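Local atomic coordinates of VirK protein (PDB entry 5XTA), a protein that is of unknown molecular function but belongs to the VirK family and is probably exported by the type II secretion pathway of Legionella pneumophila. Residues N5-Q8 and N9-A13; V23-L26 and K27-T30; M48-G51 and D52-T56; P67-G71 and T72-D76. The protein carries 3 engineered substitutions. One frame throughout, in Å; residues are numbered along the deposited sequence.

The four contacts follow one another along the chain. Interaction 1 is the N-cap and first turns of helix 7-15; its F7 ring packs on the hairpin loop of interaction 3, the centres about 11 Å apart. Interaction 2 is the turn between strand 21-25 of the three-strand sheet and strand 30-31, at the far edge of the six-strand sheet, about 20 to 22 Å from the other three centres. Interaction 3 is the hairpin of strands 46-50 and 54-63, and interaction 4 the turn into 74-83, neighbour of 54-63; they lie on opposite sides of the chain's centre, about 31 Å apart. Helix 7-15 covers the edge hairpin, while interaction 2 ties the two sheets together.

Interaction 1. Residues N5-Q8 and N9-A13; sequences NTFQ and NIVDA. Engineered in segment 5-8: N5 (natural residue Lys).
F7 O is approached by two backbone donors of the first helical turn. V11 N comes in the carbonyl plane at 3.1 Å and almost straight (177° at the hydrogen), while I10 N adds only a weak bond to F7 O, its main bond going to T6 O at 3.2 Å. Just ahead of the helix T6 is the N-cap: with chi1 at 69°, OG1 sits between its own backbone N and carbonyl carbon, where it accepts from N9 N at 3.0 Å.

Q8 holds D12, four residues on, through two bonds. Its carbonyl O takes the D12 N bond at 2.9 Å. Its side chain, bent at chi2 (61°), doubles back so that NE2 meets OD1 of D12, also at 2.9 Å; OD1 lies in the amide plane, but the donor stands above the carboxylate plane. On the buried side V11 CG2 rests over one face of the F7 ring, 3.5 Å from CE2, and both F7 and I10 pack on V55 and L82 of the sheet. A side-chain cap on the N9 N-H and an acid within the first helical turns would both be expected to suit the positive end of the helix dipole.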
loop_
_atom_site.group_PDB
_atom_site.type_symbol
_atom_site.label_atom_id
_atom_site.label_comp_id
_atom_site.label_asym_id
_atom_site.label_seq_id
_atom_site.Cartn_x
_atom_site.Cartn_y
_atom_site.Cartn_z
ATOM N N ASN A 5 -24.119 2.917 -2.066
ATOM C CA ASN A 5 -25.007 2.953 -3.222
ATOM C C ASN A 5 -25.091 4.266 -3.990
ATOM O O ASN A 5 -25.174 4.255 -5.193
ATOM C CB ASN A 5 -26.410 2.477 -2.799
ATOM C CG ASN A 5 -26.383 1.061 -2.223
ATOM O OD1 ASN A 5 -26.031 0.112 -2.922
ATOM N ND2 ASN A 5 -26.709 0.924 -0.933
ATOM N N THR A 6 -25.145 5.390 -3.310
ATOM C CA THR A 6 -25.412 6.655 -3.971
ATOM C C THR A 6 -24.125 7.471 -3.966
ATOM O O THR A 6 -23.253 7.213 -3.162
ATOM C CB THR A 6 -26.524 7.456 -3.262
ATOM O OG1 THR A 6 -26.054 7.918 -1.986
ATOM C CG2 THR A 6 -27.842 6.611 -3.089
ATOM N N PHE A 7 -24.040 8.439 -4.867
ATOM C CA PHE A 7 -22.915 9.350 -4.888
ATOM C C PHE A 7 -22.727 10.046 -3.546
ATOM O O PHE A 7 -21.603 10.132 -3.079
ATOM C CB PHE A 7 -23.051 10.343 -6.016
ATOM C CG PHE A 7 -21.922 11.324 -6.082
ATOM C CD1 PHE A 7 -20.762 11.035 -6.806
ATOM C CD2 PHE A 7 -22.011 12.545 -5.421
ATOM C CE1 PHE A 7 -19.727 11.971 -6.890
ATOM C CE2 PHE A 7 -20.974 13.475 -5.479
ATOM C CZ PHE A 7 -19.830 13.182 -6.208
ATOM N N GLN A 8 -23.819 10.497 -2.914
ATOM C CA GLN A 8 -23.749 11.089 -1.583
ATOM C C GLN A 8 -23.239 10.110 -0.515
ATOM O O GLN A 8 -22.536 10.522 0.405
ATOM C CB GLN A 8 -25.111 11.658 -1.140
ATOM C CG GLN A 8 -25.031 12.566 0.089
ATOM C CD GLN A 8 -24.156 13.791 -0.162
ATOM O OE1 GLN A 8 -24.303 14.473 -1.171
ATOM N NE2 GLN A 8 -23.214 14.047 0.730
ATOM N N ASN A 9 -23.605 8.832 -0.601
ATOM C CA ASN A 9 -23.100 7.848 0.345
ATOM C C ASN A 9 -21.587 7.800 0.237
ATOM O O ASN A 9 -20.905 7.623 1.217
ATOM C CB ASN A 9 -23.647 6.440 0.077
ATOM C CG ASN A 9 -25.132 6.268 0.457
ATOM O OD1 ASN A 9 -25.674 6.969 1.321
ATOM N ND2 ASN A 9 -25.765 5.298 -0.139
ATOM N N ILE A 10 -21.069 7.893 -0.974
ATOM C CA ILE A 10 -19.630 7.717 -1.204
ATOM C C ILE A 10 -18.860 8.913 -0.658
ATOM O O ILE A 10 -17.861 8.743 0.011
ATOM C CB ILE A 10 -19.319 7.531 -2.708
ATOM C CG1 ILE A 10 -19.912 6.206 -3.205
ATOM C CG2 ILE A 10 -17.808 7.614 -2.994
ATOM C CD1 ILE A 10 -20.018 6.090 -4.723
ATOM N N VAL A 11 -19.330 10.114 -1.007
ATOM C CA VAL A 11 -18.807 11.377 -0.498
ATOM C C VAL A 11 -18.820 11.374 1.029
ATOM O O VAL A 11 -17.812 11.704 1.646
ATOM C CB VAL A 11 -19.603 12.545 -1.096
ATOM C CG1 VAL A 11 -19.373 13.855 -0.344
ATOM C CG2 VAL A 11 -19.259 12.681 -2.575
ATOM N N ASP A 12 -19.932 10.940 1.626
ATOM C CA ASP A 12 -20.026 10.842 3.081
ATOM C C ASP A 12 -18.989 9.870 3.677
ATOM O O ASP A 12 -18.406 10.149 4.739
ATOM C CB ASP A 12 -21.447 10.467 3.541
ATOM C CG ASP A 12 -22.468 11.617 3.346
ATOM O OD1 ASP A 12 -22.072 12.761 3.032
ATOM O OD2 ASP A 12 -23.683 11.368 3.485
ATOM N N ALA A 13 -18.775 8.736 3.012
ATOM C CA ALA A 13 -17.816 7.748 3.497
ATOM C C ALA A 13 -16.378 8.305 3.458
ATOM O O ALA A 13 -15.582 8.079 4.367
ATOM C CB ALA A 13 -17.929 6.460 2.699
#

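Interaction 2. Residues V23-L26 and K27-T30; sequences VINL and KKCT
A single 3-10 turn at L26 and K27 carries the chain off the end of strand 21-25, and two backbone bonds of the i to i+3 kind define it. K28 N donates to N25 O at 2.9 Å, and C29 N donates to L26 O at 3.1 Å. In each case the donor stands above the carbonyl plane, far out of it for L26 O, consistent with the tight winding of the turn.

The N25 amide lies between two lysine chains. Its CG is anti to the backbone N (chi1 -172°), which brings the amide up to the K27 and K28 side chains. The methylenes of K27 run past its oxygen, CG approaching OD1 to 3.4 Å, and the buried OD1 finds no polar partner in the model. At ND2 it is K28 that comes close, with NZ at 3.5 Å.

Within the fold, the turn joins the three-strand sheet to the larger one: behind it the strand is paired with 38-42 and 116-119, and ahead of it T30 bonds to N109 of strand 102-111. C29 adds a covalent link across the same join, its disulfide to C110 of strand 102-111. Its CB-SG arm is directed back over the turn, so that SG lies 3.4 Å from N25 O and 3.9 Å from I24 CG2, an apolar touch on the inner side. L26 turns the other way and packs on L35, A38, V40 and M108, while K28 reaches D114.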
loop_
_atom_site.group_PDB
_atom_site.type_symbol
_atom_site.label_atom_id
_atom_site.label_comp_id
_atom_site.label_asym_id
_atom_site.label_seq_id
_atom_site.Cartn_x
_atom_site.Cartn_y
_atom_site.Cartn_z
ATOM N N VAL A 23 -15.004 -1.943 -7.194
ATOM C CA VAL A 23 -15.232 -3.215 -7.870
ATOM C C VAL A 23 -15.875 -2.964 -9.241
ATOM O O VAL A 23 -16.970 -2.398 -9.356
ATOM C CB VAL A 23 -16.041 -4.187 -7.017
ATOM C CG1 VAL A 23 -16.129 -5.544 -7.691
ATOM C CG2 VAL A 23 -15.381 -4.373 -5.659
ATOM N N ILE A 24 -15.163 -3.357 -10.280
ATOM C CA ILE A 24 -15.574 -3.097 -11.629
ATOM C C ILE A 24 -15.826 -4.369 -12.363
ATOM O O ILE A 24 -14.946 -5.244 -12.438
ATOM C CB ILE A 24 -14.520 -2.275 -12.345
ATOM C CG1 ILE A 24 -14.245 -1.100 -11.410
ATOM C CG2 ILE A 24 -15.007 -1.866 -13.747
ATOM C CD1 ILE A 24 -13.636 0.110 -12.002
ATOM N N ASN A 25 -17.023 -4.445 -12.935
ATOM C CA ASN A 25 -17.435 -5.588 -13.771
ATOM C C ASN A 25 -17.370 -5.182 -15.241
ATOM O O ASN A 25 -18.270 -4.490 -15.769
ATOM C CB ASN A 25 -18.814 -6.046 -13.325
ATOM C CG ASN A 25 -19.263 -7.339 -13.981
ATOM O OD1 ASN A 25 -18.642 -7.876 -14.895
ATOM N ND2 ASN A 25 -20.363 -7.849 -13.481
ATOM N N LEU A 26 -16.263 -5.566 -15.877
ATOM C CA LEU A 26 -15.903 -5.102 -17.221
ATOM C C LEU A 26 -16.933 -5.375 -18.319
ATOM O O LEU A 26 -17.077 -4.580 -19.245
ATOM C CB LEU A 26 -14.578 -5.709 -17.650
ATOM C CG LEU A 26 -13.292 -4.938 -17.339
ATOM C CD1 LEU A 26 -13.274 -4.283 -15.979
ATOM C CD2 LEU A 26 -12.104 -5.872 -17.485
ATOM N N LYS A 27 -17.658 -6.479 -18.201
ATOM C CA LYS A 27 -18.664 -6.818 -19.184
ATOM C C LYS A 27 -19.889 -5.874 -19.112
ATOM O O LYS A 27 -20.678 -5.795 -20.035
ATOM C CB LYS A 27 -19.049 -8.290 -19.057
ATOM C CG LYS A 27 -19.985 -8.658 -17.921
ATOM C CD LYS A 27 -20.209 -10.169 -17.916
ATOM C CE LYS A 27 -20.338 -10.780 -16.524
ATOM N NZ LYS A 27 -21.728 -10.764 -15.977
ATOM N N LYS A 28 -20.037 -5.153 -18.010
ATOM C CA LYS A 28 -21.093 -4.202 -17.857
ATOM C C LYS A 28 -20.598 -2.797 -18.135
ATOM O O LYS A 28 -21.282 -1.851 -17.828
ATOM C CB LYS A 28 -21.649 -4.320 -16.451
ATOM C CG LYS A 28 -22.175 -5.714 -16.186
ATOM C CD LYS A 28 -23.134 -5.782 -15.012
ATOM C CE LYS A 28 -23.848 -7.124 -15.012
ATOM N NZ LYS A 28 -23.906 -7.727 -13.657
ATOM N N CYS A 29 -19.437 -2.713 -18.744
ATOM C CA CYS A 29 -18.793 -1.460 -19.033
ATOM C C CYS A 29 -18.554 -1.348 -20.526
ATOM O O CYS A 29 -18.425 -2.340 -21.202
ATOM C CB CYS A 29 -17.496 -1.331 -18.241
ATOM S SG CYS A 29 -17.766 -1.187 -16.468
ATOM N N THR A 30 -18.556 -0.133 -21.047
ATOM C CA THR A 30 -18.403 0.037 -22.481
ATOM C C THR A 30 -17.013 0.510 -22.770
ATOM O O THR A 30 -16.502 1.366 -22.069
ATOM C CB THR A 30 -19.443 1.017 -23.065
ATOM O OG1 THR A 30 -19.190 2.355 -22.633
ATOM C CG2 THR A 30 -20.838 0.602 -22.621
#

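Interaction 3. Residues M48-G51 and D52-T56; sequences MVIG and DSRVT. Engineered in segment 48-51: I50 (natural residue Val).
M48 and T56 form a hydrogen-bonded antiparallel pair, M48 N giving to T56 O and T56 N to M48 O, both at 2.9 Å. I50 and R54 form the next such pair, and the I50 N to R54 O bond is the shorter at 2.7 Å. Between them V49 faces V55 as a non-hydrogen-bonded pair, where V55 CA brings its hydrogen to M48 O and V49 CA to R54 O.

I50 O is gripped twice, by S53 N at 3.0 Å and by R54 N at 3.2 Å, the second donor lying in its carbonyl plane. S53 and R54 thus stand together opposite I50, a classic beta bulge at the closed end of the hairpin of strands 46-50 and 54-63. G51 passes through the loop at positive phi (63°). The edge strand does not end the sheet: M48, V49 and I50 pair in an antiparallel ladder with a strand of the third subunit.

Side-chain packing differs on the two faces. The engineered I50 and R54 lie side by side, and the bend at chi3 (-41°) brings the guanidinium back over the isoleucine. I50 CG1 lies under one face of the group, off toward its rim, while I50 CG2 touches NH2 at 3.5 Å. Next along, T56 OG1 lies 3.8 Å from CB of selenomethionine M48. On the other face V49 and V55 meet only loosely, CG2 to CG2 at 4.4 Å, and are covered by helix 7-15 through V11, I14 and F7.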
loop_
_atom_site.group_PDB
_atom_site.type_symbol
_atom_site.label_atom_id
_atom_site.label_comp_id
_atom_site.label_asym_id
_atom_site.label_seq_id
_atom_site.Cartn_x
_atom_site.Cartn_y
_atom_site.Cartn_z
HETATM N N MSE A 48 -10.294 11.492 -3.563
HETATM C CA MSE A 48 -10.633 12.916 -3.466
HETATM C C MSE A 48 -12.037 13.132 -3.899
HETATM O O MSE A 48 -12.507 12.432 -4.783
HETATM C CB MSE A 48 -9.854 13.817 -4.393
HETATM C CG MSE A 48 -8.379 13.534 -4.432
HETATM SE SE MSE A 48 -7.426 14.943 -5.472
HETATM C CE MSE A 48 -8.338 16.616 -4.935
ATOM N N VAL A 49 -12.685 14.126 -3.287
ATOM C CA VAL A 49 -13.965 14.640 -3.746
ATOM C C VAL A 49 -13.702 16.053 -4.233
ATOM O O VAL A 49 -13.184 16.852 -3.480
ATOM C CB VAL A 49 -14.985 14.683 -2.620
ATOM C CG1 VAL A 49 -16.339 15.129 -3.156
ATOM C CG2 VAL A 49 -15.091 13.309 -1.954
ATOM N N ILE A 50 -13.989 16.303 -5.506
ATOM C CA ILE A 50 -13.764 17.594 -6.140
ATOM C C ILE A 50 -15.097 18.320 -6.210
ATOM O O ILE A 50 -16.047 17.818 -6.831
ATOM C CB ILE A 50 -13.251 17.492 -7.582
ATOM C CG1 ILE A 50 -12.133 16.472 -7.726
ATOM C CG2 ILE A 50 -12.791 18.867 -8.076
ATOM C CD1 ILE A 50 -10.896 16.839 -6.959
ATOM N N GLY A 51 -15.151 19.495 -5.586
ATOM C CA GLY A 51 -16.391 20.267 -5.496
ATOM C C GLY A 51 -17.289 19.358 -4.690
ATOM O O GLY A 51 -16.814 18.647 -3.802
ATOM N N ASP A 52 -18.565 19.328 -5.000
ATOM C CA ASP A 52 -19.391 18.238 -4.500
ATOM C C ASP A 52 -19.861 17.414 -5.694
ATOM O O ASP A 52 -20.907 16.784 -5.642
ATOM C CB ASP A 52 -20.550 18.773 -3.644
ATOM C CG ASP A 52 -20.901 17.832 -2.490
ATOM O OD1 ASP A 52 -20.050 17.635 -1.587
ATOM O OD2 ASP A 52 -22.019 17.277 -2.489
ATOM N N SER A 53 -19.062 17.395 -6.760
ATOM C CA SER A 53 -19.536 16.888 -8.038
ATOM C C SER A 53 -18.802 15.674 -8.616
ATOM O O SER A 53 -19.322 15.024 -9.530
ATOM C CB SER A 53 -19.496 18.020 -9.053
ATOM O OG SER A 53 -18.195 18.207 -9.583
ATOM N N ARG A 54 -17.592 15.397 -8.127
ATOM C CA ARG A 54 -16.747 14.342 -8.684
ATOM C C ARG A 54 -15.959 13.676 -7.577
ATOM O O ARG A 54 -15.490 14.362 -6.661
ATOM C CB ARG A 54 -15.744 14.934 -9.697
ATOM C CG ARG A 54 -16.162 14.843 -11.136
ATOM C CD ARG A 54 -15.053 15.255 -12.105
ATOM N NE ARG A 54 -14.254 16.431 -11.712
ATOM C CZ ARG A 54 -12.914 16.532 -11.735
ATOM N NH1 ARG A 54 -12.124 15.520 -12.096
ATOM N NH2 ARG A 54 -12.342 17.684 -11.385
ATOM N N VAL A 55 -15.800 12.352 -7.687
ATOM C CA VAL A 55 -14.875 11.577 -6.870
ATOM C C VAL A 55 -13.801 11.028 -7.773
ATOM O O VAL A 55 -14.104 10.427 -8.835
ATOM C CB VAL A 55 -15.582 10.389 -6.210
ATOM C CG1 VAL A 55 -14.597 9.451 -5.516
ATOM C CG2 VAL A 55 -16.620 10.875 -5.224
ATOM N N THR A 56 -12.536 11.187 -7.357
ATOM C CA THR A 56 -11.437 10.692 -8.161
ATOM C C THR A 56 -10.421 9.959 -7.342
ATOM O O THR A 56 -10.259 10.199 -6.155
ATOM C CB THR A 56 -10.708 11.819 -8.922
ATOM O OG1 THR A 56 -10.041 12.672 -7.986
ATOM C CG2 THR A 56 -11.672 12.643 -9.704
#

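Interaction 4. Residues P67-G71 and T72-D76; sequences PLARG and TPMFD. Engineered in segment 67-71: L68 (natural residue Val).
One backbone hydrogen bond spans the contact between A69 and T72: T72 N gives to A69 O at 3.0 Å, with 159° at the hydrogen and the donor tilted moderately from the carbonyl plane. It closes a type II beta turn from A69 to T72. R70 and G71 hold its two corners, and G71 takes the positive phi (90°) that the second corner of such a turn requires.

Side-chain contacts flank the turn. A69 directs its methyl at the incoming strand, and CB meets CB of T72 at 4.0 Å. The same threonine CB also lies 3.4 Å from A69 O, beside the carbonyl that its own backbone N has gripped. R70 points away from the segment 72-76.

In the fold, the turn ends the excursion between strand 54-63 and strand 74-83, which are antiparallel neighbours in the six-strand sheet. G71 bonds through its backbone to L64, and M74 to T63, so the chain is already paired as it leaves the turn. Ahead of the turn, D66 accepts from the backbone N of the engineered L68.

Apolar contact is completed by selenomethionine M74. Its CG is anti to the carbonyl carbon (chi1 -79°), and the chain extends before bending at the selenium. In the conformer given, SE lies 3.9 Å from A69 CB; a second deposited conformer makes this contact doubtful. Beyond the contact, P73 packs on Y100 of the second subunit and F75 on R60 of that same subunit.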
loop_
_atom_site.group_PDB
_atom_site.type_symbol
_atom_site.label_atom_id
_atom_site.label_comp_id
_atom_site.label_asym_id
_atom_site.label_seq_id
_atom_site.Cartn_x
_atom_site.Cartn_y
_atom_site.Cartn_z
ATOM N N PRO A 67 -0.910 -6.950 -22.145
ATOM C CA PRO A 67 -0.946 -7.358 -23.561
ATOM C C PRO A 67 -0.003 -6.557 -24.473
ATOM O O PRO A 67 0.684 -7.146 -25.304
ATOM C CB PRO A 67 -2.421 -7.152 -23.968
ATOM C CG PRO A 67 -3.175 -6.802 -22.726
ATOM C CD PRO A 67 -2.263 -6.948 -21.548
ATOM N N LEU A 68 0.050 -5.239 -24.278
ATOM C CA LEU A 68 0.834 -4.353 -25.133
ATOM C C LEU A 68 2.328 -4.682 -25.140
ATOM O O LEU A 68 3.010 -4.321 -26.098
ATOM C CB LEU A 68 0.637 -2.881 -24.745
ATOM C CG LEU A 68 -0.789 -2.307 -24.698
ATOM C CD1 LEU A 68 -0.747 -0.833 -24.350
ATOM C CD2 LEU A 68 -1.552 -2.502 -26.001
ATOM N N ALA A 69 2.833 -5.331 -24.078
ATOM C CA ALA A 69 4.217 -5.840 -24.039
ATOM C C ALA A 69 4.409 -6.948 -22.979
ATOM O O ALA A 69 5.099 -6.747 -21.967
ATOM C CB ALA A 69 5.205 -4.698 -23.814
ATOM N N ARG A 70 3.810 -8.116 -23.238
ATOM C CA ARG A 70 3.837 -9.232 -22.291
ATOM C C ARG A 70 5.263 -9.493 -21.914
ATOM O O ARG A 70 6.135 -9.571 -22.795
ATOM C CB ARG A 70 3.331 -10.532 -22.885
ATOM C CG ARG A 70 1.950 -10.517 -23.486
ATOM C CD ARG A 70 1.439 -11.952 -23.591
ATOM N NE ARG A 70 0.666 -12.289 -22.396
ATOM C CZ ARG A 70 -0.580 -11.876 -22.153
ATOM N NH1 ARG A 70 -1.245 -11.116 -23.034
ATOM N NH2 ARG A 70 -1.175 -12.231 -21.018
ATOM N N GLY A 71 5.499 -9.608 -20.611
ATOM C CA GLY A 71 6.799 -10.009 -20.086
ATOM C C GLY A 71 7.732 -8.860 -19.821
ATOM O O GLY A 71 8.796 -9.065 -19.235
ATOM N N THR A 72 7.350 -7.652 -20.239
ATOM C CA THR A 72 8.147 -6.469 -19.973
ATOM C C THR A 72 7.652 -5.720 -18.724
ATOM O O THR A 72 6.442 -5.579 -18.537
ATOM C CB THR A 72 8.117 -5.525 -21.166
ATOM O OG1 THR A 72 8.657 -6.222 -22.293
ATOM C CG2 THR A 72 8.959 -4.265 -20.889
ATOM N N PRO A 73 8.581 -5.209 -17.891
ATOM C CA PRO A 73 8.100 -4.444 -16.726
ATOM C C PRO A 73 7.351 -3.152 -17.101
ATOM O O PRO A 73 7.894 -2.279 -17.809
ATOM C CB PRO A 73 9.381 -4.171 -15.943
ATOM C CG PRO A 73 10.283 -5.278 -16.340
ATOM C CD PRO A 73 10.039 -5.384 -17.817
HETATM N N MSE A 74 6.084 -3.063 -16.673
HETATM C CA MSE A 74 5.205 -1.960 -17.028
HETATM C C MSE A 74 4.388 -1.530 -15.850
HETATM O O MSE A 74 4.203 -2.284 -14.894
HETATM C CB MSE A 74 4.243 -2.421 -18.108
HETATM C CG MSE A 74 4.908 -2.427 -19.470
HETATM SE SE MSE A 74 3.560 -3.180 -20.666
HETATM C CE MSE A 74 3.719 -5.003 -19.929
ATOM N N PHE A 75 3.902 -0.297 -15.893
ATOM C CA PHE A 75 2.874 0.154 -14.911
ATOM C C PHE A 75 1.606 0.355 -15.704
ATOM O O PHE A 75 1.633 1.013 -16.746
ATOM C CB PHE A 75 3.219 1.462 -14.248
ATOM C CG PHE A 75 4.391 1.385 -13.312
ATOM C CD1 PHE A 75 4.296 0.680 -12.119
ATOM C CD2 PHE A 75 5.557 2.068 -13.592
ATOM C CE1 PHE A 75 5.374 0.628 -11.242
ATOM C CE2 PHE A 75 6.631 2.031 -12.723
ATOM C CZ PHE A 75 6.537 1.305 -11.543
ATOM N N ASP A 76 0.515 -0.225 -15.205
ATOM C CA ASP A 76 -0.821 0.109 -15.660
ATOM C C ASP A 76 -1.326 1.118 -14.683
ATOM O O ASP A 76 -1.687 0.769 -13.561
ATOM C CB ASP A 76 -1.732 -1.115 -15.647
ATOM C CG ASP A 76 -1.483 -2.039 -16.788
ATOM O OD1 ASP A 76 -0.666 -1.739 -17.699
ATOM O OD2 ASP A 76 -2.120 -3.105 -16.755
#